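Local atomic coordinates of Exo-beta-1,3-galactanase (Bifidobacterium bifidum, PDB entry 5FLW), a protein that probably hydrolyses beta-1,3-linked galactan chains from one end, releasing galactose as a family 43 glycoside hydrolase. Residues H11-I23 with E37-Y51. Numbering follows the deposited sequence. Where two conformers were deposited one is given.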
loop_
_atom_site.group_PDB
_atom_site.type_symbol
_atom_site.label_atom_id
_atom_site.label_comp_id
_atom_site.label_asym_id
_atom_site.label_seq_id
_atom_site.Cartn_x
_atom_site.Cartn_y
_atom_site.Cartn_z
ATOM N N HIS A 11 1.387 -15.767 -9.965
ATOM C CA HIS A 11 1.182 -15.776 -11.407
ATOM C C HIS A 11 -0.273 -15.429 -11.699
ATOM O O HIS A 11 -1.158 -15.630 -10.860
ATOM C CB HIS A 11 1.534 -17.155 -12.042
ATOM C CG HIS A 11 2.988 -17.494 -11.896
ATOM N ND1 HIS A 11 3.518 -17.968 -10.715
ATOM C CD2 HIS A 11 4.039 -17.335 -12.748
ATOM C CE1 HIS A 11 4.825 -18.118 -10.849
ATOM N NE2 HIS A 11 5.167 -17.748 -12.075
ATOM N N ASP A 12 -0.492 -14.820 -12.861
ATOM C CA ASP A 12 -1.856 -14.559 -13.289
ATOM C C ASP A 12 -2.385 -15.708 -14.158
ATOM O O ASP A 12 -1.661 -16.650 -14.509
ATOM C CB ASP A 12 -1.965 -13.171 -13.933
ATOM C CG ASP A 12 -1.203 -13.032 -15.260
ATOM O OD1 ASP A 12 -1.059 -14.020 -16.009
ATOM O OD2 ASP A 12 -0.789 -11.876 -15.561
ATOM N N THR A 13 -3.667 -15.624 -14.510
ATOM C CA THR A 13 -4.309 -16.696 -15.269
ATOM C C THR A 13 -3.862 -16.744 -16.732
ATOM O O THR A 13 -4.276 -17.657 -17.457
ATOM C CB THR A 13 -5.828 -16.587 -15.167
ATOM O OG1 THR A 13 -6.234 -15.309 -15.672
ATOM C CG2 THR A 13 -6.276 -16.720 -13.695
ATOM N N SER A 14 -3.059 -15.779 -17.183
ATOM C CA SER A 14 -2.451 -15.798 -18.506
ATOM C C SER A 14 -1.088 -16.491 -18.510
ATOM O O SER A 14 -0.480 -16.612 -19.580
ATOM C CB SER A 14 -2.260 -14.368 -19.017
ATOM O OG SER A 14 -3.458 -13.609 -18.995
ATOM N N GLY A 15 -0.592 -16.942 -17.355
ATOM C CA GLY A 15 0.719 -17.565 -17.298
ATOM C C GLY A 15 1.897 -16.629 -17.038
ATOM O O GLY A 15 3.045 -17.085 -17.056
ATOM N N ASP A 16 1.672 -15.331 -16.882
ATOM C CA ASP A 16 2.745 -14.397 -16.542
ATOM C C ASP A 16 2.918 -14.257 -15.027
ATOM O O ASP A 16 1.960 -14.412 -14.252
ATOM C CB ASP A 16 2.396 -13.045 -17.146
ATOM C CG ASP A 16 2.409 -13.068 -18.671
ATOM O OD1 ASP A 16 3.330 -13.612 -19.310
ATOM O OD2 ASP A 16 1.396 -12.635 -19.250
ATOM N N VAL A 17 4.155 -13.954 -14.598
ATOM C CA VAL A 17 4.320 -13.494 -13.227
ATOM C C VAL A 17 3.366 -12.320 -12.954
ATOM O O VAL A 17 3.321 -11.363 -13.734
ATOM C CB VAL A 17 5.793 -13.113 -12.988
ATOM C CG1 VAL A 17 5.958 -12.407 -11.629
ATOM C CG2 VAL A 17 6.680 -14.363 -13.094
ATOM N N ALA A 18 2.609 -12.381 -11.841
ATOM C CA ALA A 18 1.732 -11.265 -11.455
ATOM C C ALA A 18 2.579 -10.214 -10.733
ATOM O O ALA A 18 3.219 -10.516 -9.718
ATOM C CB ALA A 18 0.576 -11.724 -10.549
ATOM N N GLN A 19 2.594 -8.984 -11.261
ATOM C CA GLN A 19 3.396 -7.886 -10.714
ATOM C C GLN A 19 2.695 -7.279 -9.483
ATOM O O GLN A 19 2.295 -6.106 -9.436
ATOM C CB GLN A 19 3.692 -6.863 -11.811
ATOM C CG GLN A 19 4.581 -7.365 -12.995
ATOM C CD GLN A 19 5.992 -7.778 -12.571
ATOM O OE1 GLN A 19 6.698 -7.038 -11.902
ATOM N NE2 GLN A 19 6.395 -8.996 -12.955
ATOM N N LEU A 20 2.545 -8.116 -8.461
ATOM C CA LEU A 20 1.851 -7.717 -7.235
ATOM C C LEU A 20 2.858 -7.121 -6.238
ATOM O O LEU A 20 3.056 -7.632 -5.127
ATOM C CB LEU A 20 1.073 -8.897 -6.637
ATOM C CG LEU A 20 -0.107 -9.363 -7.499
ATOM C CD1 LEU A 20 -0.565 -10.758 -7.105
ATOM C CD2 LEU A 20 -1.293 -8.361 -7.493
ATOM N N HIS A 21 3.489 -6.014 -6.661
ATOM C CA HIS A 21 4.562 -5.367 -5.911
ATOM C C HIS A 21 4.105 -3.983 -5.460
ATOM O O HIS A 21 3.623 -3.182 -6.278
ATOM C CB HIS A 21 5.811 -5.188 -6.764
ATOM C CG HIS A 21 6.211 -6.410 -7.523
ATOM N ND1 HIS A 21 6.571 -7.590 -6.895
ATOM C CD2 HIS A 21 6.363 -6.617 -8.855
ATOM C CE1 HIS A 21 6.879 -8.485 -7.820
ATOM N NE2 HIS A 21 6.783 -7.914 -9.017
ATOM N N GLY A 22 4.271 -3.708 -4.166
ATOM C CA GLY A 22 3.846 -2.435 -3.597
ATOM C C GLY A 22 2.373 -2.143 -3.800
ATOM O O GLY A 22 2.011 -0.988 -4.018
ATOM N N ILE A 23 1.498 -3.167 -3.685
ATOM C CA ILE A 23 0.139 -3.041 -4.229
ATOM C C ILE A 23 -0.769 -2.155 -3.377
ATOM O O ILE A 23 -0.634 -2.039 -2.142
ATOM C CB ILE A 23 -0.555 -4.395 -4.509
ATOM C CG1 ILE A 23 -0.893 -5.138 -3.208
ATOM C CG2 ILE A 23 0.255 -5.212 -5.461
ATOM C CD1 ILE A 23 -1.649 -6.440 -3.430
ATOM N N GLU A 37 3.156 -2.366 -8.975
ATOM C CA GLU A 37 4.271 -1.854 -9.776
ATOM C C GLU A 37 4.690 -2.890 -10.815
ATOM O O GLU A 37 5.065 -4.003 -10.460
ATOM C CB GLU A 37 5.455 -1.545 -8.862
ATOM C CG GLU A 37 5.143 -0.549 -7.749
ATOM C CD GLU A 37 6.237 -0.441 -6.689
ATOM O OE1 GLU A 37 7.353 -0.974 -6.878
ATOM O OE2 GLU A 37 5.959 0.132 -5.606
ATOM N N ASN A 38 4.675 -2.525 -12.102
ATOM C CA ASN A 38 5.277 -3.382 -13.122
ATOM C C ASN A 38 6.799 -3.246 -13.020
ATOM O O ASN A 38 7.345 -2.161 -13.281
ATOM C CB ASN A 38 4.818 -2.933 -14.502
ATOM C CG ASN A 38 5.327 -3.843 -15.612
ATOM O OD1 ASN A 38 5.728 -4.970 -15.347
ATOM N ND2 ASN A 38 5.306 -3.356 -16.865
ATOM N N LYS A 39 7.499 -4.330 -12.644
ATOM C CA LYS A 39 8.944 -4.256 -12.436
ATOM C C LYS A 39 9.719 -5.275 -13.275
ATOM O O LYS A 39 10.848 -5.639 -12.911
ATOM C CB LYS A 39 9.328 -4.335 -10.946
ATOM C CG LYS A 39 8.459 -3.478 -10.044
ATOM C CD LYS A 39 8.982 -3.351 -8.597
ATOM C CE LYS A 39 10.052 -2.266 -8.485
ATOM N NZ LYS A 39 9.472 -0.909 -8.776
ATOM N N VAL A 40 9.147 -5.712 -14.409
ATOM C CA VAL A 40 9.755 -6.792 -15.197
ATOM C C VAL A 40 11.168 -6.447 -15.639
ATOM O O VAL A 40 12.017 -7.336 -15.777
ATOM C CB VAL A 40 8.890 -7.200 -16.406
ATOM C CG1 VAL A 40 7.658 -7.964 -15.969
ATOM C CG2 VAL A 40 8.541 -5.978 -17.252
ATOM N N ASN A 41 11.444 -5.169 -15.873
ATOM C CA ASN A 41 12.746 -4.731 -16.341
ATOM C C ASN A 41 13.441 -3.787 -15.355
ATOM O O ASN A 41 14.206 -2.912 -15.771
ATOM C CB ASN A 41 12.627 -4.128 -17.741
ATOM C CG ASN A 41 12.234 -5.184 -18.805
ATOM O OD1 ASN A 41 12.901 -6.220 -18.948
ATOM N ND2 ASN A 41 11.132 -4.940 -19.526
ATOM N N GLY A 42 13.189 -3.948 -14.042
ATOM C CA GLY A 42 13.970 -3.226 -13.044
ATOM C C GLY A 42 13.198 -2.129 -12.322
ATOM O O GLY A 42 11.967 -2.187 -12.238
ATOM N N ASN A 43 13.904 -1.107 -11.816
ATOM C CA ASN A 43 13.351 -0.155 -10.853
ATOM C C ASN A 43 12.689 1.085 -11.460
ATOM O O ASN A 43 12.074 1.852 -10.705
ATOM C CB ASN A 43 14.447 0.326 -9.874
ATOM C CG ASN A 43 15.442 1.289 -10.527
ATOM O OD1 ASN A 43 15.862 1.068 -11.660
ATOM N ND2 ASN A 43 15.838 2.342 -9.814
ATOM N N LEU A 44 12.820 1.330 -12.770
ATOM C CA LEU A 44 12.226 2.540 -13.339
ATOM C C LEU A 44 10.742 2.308 -13.672
ATOM O O LEU A 44 10.260 1.174 -13.774
ATOM C CB LEU A 44 13.013 3.024 -14.563
ATOM C CG LEU A 44 14.490 3.320 -14.284
ATOM C CD1 LEU A 44 15.288 3.658 -15.573
ATOM C CD2 LEU A 44 14.657 4.415 -13.219
ATOM N N PHE A 45 10.017 3.406 -13.864
ATOM C CA PHE A 45 8.581 3.291 -14.066
ATOM C C PHE A 45 8.252 2.572 -15.376
ATOM O O PHE A 45 8.679 3.008 -16.457
ATOM C CB PHE A 45 7.912 4.656 -14.033
ATOM C CG PHE A 45 6.420 4.561 -14.057
ATOM C CD1 PHE A 45 5.754 3.899 -13.028
ATOM C CD2 PHE A 45 5.677 5.130 -15.101
ATOM C CE1 PHE A 45 4.349 3.807 -13.049
ATOM C CE2 PHE A 45 4.276 5.024 -15.132
ATOM C CZ PHE A 45 3.612 4.382 -14.108
ATOM N N GLN A 46 7.460 1.477 -15.275
ATOM C CA GLN A 46 7.041 0.676 -16.419
ATOM C C GLN A 46 5.523 0.505 -16.443
ATOM O O GLN A 46 5.002 -0.405 -17.107
ATOM C CB GLN A 46 7.755 -0.681 -16.471
ATOM C CG GLN A 46 9.266 -0.545 -16.506
ATOM C CD GLN A 46 9.965 -1.738 -15.886
ATOM O OE1 GLN A 46 9.857 -2.872 -16.384
ATOM N NE2 GLN A 46 10.665 -1.500 -14.773
ATOM N N GLY A 47 4.798 1.349 -15.713
ATOM C CA GLY A 47 3.351 1.258 -15.673
ATOM C C GLY A 47 2.837 0.637 -14.380
ATOM O O GLY A 47 3.588 0.073 -13.565
ATOM N N VAL A 48 1.519 0.771 -14.209
ATOM C CA VAL A 48 0.783 0.174 -13.106
ATOM C C VAL A 48 -0.056 -0.965 -13.681
ATOM O O VAL A 48 -0.855 -0.755 -14.606
ATOM C CB VAL A 48 -0.098 1.202 -12.382
ATOM C CG1 VAL A 48 -0.936 0.507 -11.295
ATOM C CG2 VAL A 48 0.785 2.301 -11.763
ATOM N N CYS A 49 0.134 -2.160 -13.118
ATOM C CA CYS A 49 -0.597 -3.364 -13.501
ATOM C C CYS A 49 -1.824 -3.546 -12.615
ATOM O O CYS A 49 -1.740 -3.400 -11.392
ATOM C CB CYS A 49 0.311 -4.584 -13.317
ATOM S SG CYS A 49 1.696 -4.597 -14.475
ATOM N N CYS A 50 -2.939 -3.954 -13.231
ATOM C CA CYS A 50 -4.175 -4.234 -12.509
ATOM C C CYS A 50 -4.505 -5.722 -12.593
ATOM O O CYS A 50 -4.436 -6.313 -13.680
ATOM C CB CYS A 50 -5.341 -3.412 -13.081
ATOM S SG CYS A 50 -6.933 -3.719 -12.317
ATOM N N TYR A 51 -4.865 -6.323 -11.442
ATOM C CA TYR A 51 -5.353 -7.700 -11.381
ATOM C C TYR A 51 -6.619 -7.760 -10.534
ATOM O O TYR A 51 -6.797 -6.961 -9.610
ATOM C CB TYR A 51 -4.331 -8.653 -10.733
ATOM C CG TYR A 51 -2.980 -8.601 -11.400
ATOM C CD1 TYR A 51 -2.020 -7.664 -10.992
ATOM C CD2 TYR A 51 -2.667 -9.453 -12.470
ATOM C CE1 TYR A 51 -0.791 -7.566 -11.629
ATOM C CE2 TYR A 51 -1.441 -9.353 -13.121
ATOM C CZ TYR A 51 -0.511 -8.420 -12.676
ATOM O OH TYR A 51 0.703 -8.349 -13.318
HETATM O O HOH W 1 1.219 -10.066 -15.224
#
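Asp12 meets Tyr51 where the loop leading into strand 24-28 lies against the first four-stranded sheet of the five-bladed beta-propeller, the fold of family 43; the case illustrates how one tyrosine hydroxyl can meet both a backbone N-H and a water at an irregular chain. Asp12 brings OD2 to the edge of the tyrosine ring, near its plane, 3.6 Å from Tyr51 CE2. Its other oxygen, OD1, accepts from Ser14 N in an Asx turn and from Asp16 N on the opposite face of the carboxylate. A water bound by Asp12 OD2 and Val17 O also lies 2.6 Å from Tyr51 OH, while Ala18 rests CB over one face of the ring as a CH-pi contact. Gln19 N then donates to Tyr51 OH at 2.9 Å, nearly straight at 168°. A phenylalanine in place of Tyr51 would probably keep the apolar contacts but leave Gln19 N and the water without their shared oxygen. Bent at chi2 (-63°), the Gln19 chain turns its amide toward the 39-42 turn, where OE1 accepts from Lys39 N, 2.9 Å away and well above the carbonyl plane, and NE2 bonds weakly to Gly274 O. Leu20 reaches the ring with CD2, 3.6 Å from Tyr51 CD1. At His21 the imidazole sets its CD2 edge against Glu37 O, and NE2 bonds to Gly274 O, tying the loop to another part of the propeller. Beyond it, Glu37 OE1 pairs with Lys39 NZ and OE2 accepts from Arg83 N; the backbone Glu37 N donates to His21 O at 2.9 Å, in the carbonyl plane and with a linear N-H...O angle of 180°.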